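PDB 5WUT: ULam111 from Flavobacterium sp., which probably hydrolyses glycosidic bonds of the beta-glucan laminarin, as a laminarinase of glycosyl hydrolase family 16. Local coordinates for residues T183-P186 with T187-E191. Numbering follows the deposited sequence.
Sequences TFNP and TDKTE
The side chain of K189 folds back along the chain that leads to it, and its NZ donates a hydrogen bond to the carbonyl O of P186 at 2.7 Å. That bond runs nearly in line with the carbonyl, the C=O...NZ angle being 160°. The aliphatic part of the lysine stays extended as far as CE and bends only at the last torsion (chi4 73°), which turns the ammonium onto the end of the P186 carbonyl, with CE 3.6 Å from that same O. N185 reaches the ammonium from another direction: its side chain, CG swung opposite the backbone N (chi1 -176°), crosses that of K189 at a slant, and OD1 accepts a weak bond from NZ at 3.3 Å. The carbonyl O of D170 is a further acceptor for NZ, and W194 adds a cation-pi contact. With an alanine here, the P186 and D170 carbonyls would probably lose their shared donor, W194 its cation and the N185 amide a restraint on its rotation. Within residues 183-186, P186 CD sits 3.5 Å above the F184 ring, over its centre, a CH-pi contact. The contact lies at the surface, where strand 179-184 of the family 16 beta-jelly roll gives way to the loop toward strand 200-208.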
loop_
_atom_site.group_PDB
_atom_site.type_symbol
_atom_site.label_atom_id
_atom_site.label_comp_id
_atom_site.label_asym_id
_atom_site.label_seq_id
_atom_site.Cartn_x
_atom_site.Cartn_y
_atom_site.Cartn_z
ATOM N N THR A 183 -5.461 10.563 0.989
ATOM C CA THR A 183 -6.820 11.063 0.853
ATOM C C THR A 183 -6.834 12.587 0.938
ATOM O O THR A 183 -6.222 13.174 1.830
ATOM C CB THR A 183 -7.751 10.494 1.946
ATOM O OG1 THR A 183 -7.847 9.071 1.810
ATOM C CG2 THR A 183 -9.133 11.112 1.837
ATOM N N PHE A 184 -7.518 13.227 -0.003
ATOM C CA PHE A 184 -7.729 14.669 0.052
ATOM C C PHE A 184 -9.226 14.889 0.184
ATOM O O PHE A 184 -10.012 14.466 -0.672
ATOM C CB PHE A 184 -7.154 15.362 -1.197
ATOM C CG PHE A 184 -7.332 16.863 -1.216
ATOM C CD1 PHE A 184 -6.789 17.653 -0.217
ATOM C CD2 PHE A 184 -8.011 17.477 -2.263
ATOM C CE1 PHE A 184 -6.944 19.038 -0.239
ATOM C CE2 PHE A 184 -8.168 18.857 -2.300
ATOM C CZ PHE A 184 -7.628 19.638 -1.286
ATOM N N ASN A 185 -9.619 15.504 1.293
ATOM C CA ASN A 185 -11.020 15.742 1.589
ATOM C C ASN A 185 -11.155 17.034 2.368
ATOM O O ASN A 185 -11.346 17.018 3.585
ATOM C CB ASN A 185 -11.606 14.568 2.385
ATOM C CG ASN A 185 -13.097 14.717 2.644
ATOM O OD1 ASN A 185 -13.679 15.775 2.411
ATOM N ND2 ASN A 185 -13.720 13.648 3.129
ATOM N N PRO A 186 -11.040 18.162 1.676
ATOM C CA PRO A 186 -11.185 19.440 2.380
ATOM C C PRO A 186 -12.633 19.734 2.754
ATOM O O PRO A 186 -13.539 19.427 1.993
ATOM C CB PRO A 186 -10.667 20.453 1.360
ATOM C CG PRO A 186 -10.905 19.801 0.019
ATOM C CD PRO A 186 -10.680 18.334 0.255
ATOM N N THR A 187 -12.839 20.361 3.907
ATOM C CA THR A 187 -14.187 20.645 4.377
ATOM C C THR A 187 -14.737 21.852 3.625
ATOM O O THR A 187 -15.942 21.973 3.409
ATOM C CB THR A 187 -14.212 20.908 5.890
ATOM O OG1 THR A 187 -13.249 21.918 6.207
ATOM C CG2 THR A 187 -13.869 19.630 6.651
ATOM N N ASP A 188 -13.829 22.728 3.213
ATOM C CA ASP A 188 -14.171 23.942 2.480
ATOM C C ASP A 188 -13.970 23.787 0.978
ATOM O O ASP A 188 -12.853 23.922 0.486
ATOM C CB ASP A 188 -13.317 25.102 2.996
ATOM C CG ASP A 188 -13.710 26.427 2.391
ATOM O OD1 ASP A 188 -14.739 26.481 1.684
ATOM O OD2 ASP A 188 -12.989 27.420 2.622
ATOM N N LYS A 189 -15.035 23.474 0.247
ATOM C CA LYS A 189 -14.867 23.199 -1.174
ATOM C C LYS A 189 -15.229 24.350 -2.118
ATOM O O LYS A 189 -16.118 24.227 -2.962
ATOM C CB LYS A 189 -15.656 21.951 -1.543
ATOM C CG LYS A 189 -14.965 20.700 -1.054
ATOM C CD LYS A 189 -15.625 19.470 -1.581
ATOM C CE LYS A 189 -14.853 18.244 -1.174
ATOM N NZ LYS A 189 -15.042 17.959 0.281
ATOM N N THR A 190 -14.507 25.455 -1.995
ATOM C CA THR A 190 -14.558 26.500 -2.999
ATOM C C THR A 190 -13.916 25.967 -4.278
ATOM O O THR A 190 -13.242 24.935 -4.242
ATOM C CB THR A 190 -13.807 27.738 -2.540
ATOM O OG1 THR A 190 -12.425 27.398 -2.392
ATOM C CG2 THR A 190 -14.348 28.231 -1.202
ATOM N N GLU A 191 -14.093 26.665 -5.398
ATOM C CA GLU A 191 -13.437 26.246 -6.637
ATOM C C GLU A 191 -11.909 26.330 -6.513
ATOM O O GLU A 191 -11.185 25.523 -7.111
ATOM C CB GLU A 191 -13.922 27.078 -7.835
ATOM C CG GLU A 191 -13.372 26.553 -9.173
ATOM C CD GLU A 191 -13.959 27.236 -10.402
ATOM O OE1 GLU A 191 -15.205 27.376 -10.464
ATOM O OE2 GLU A 191 -13.172 27.619 -11.304
#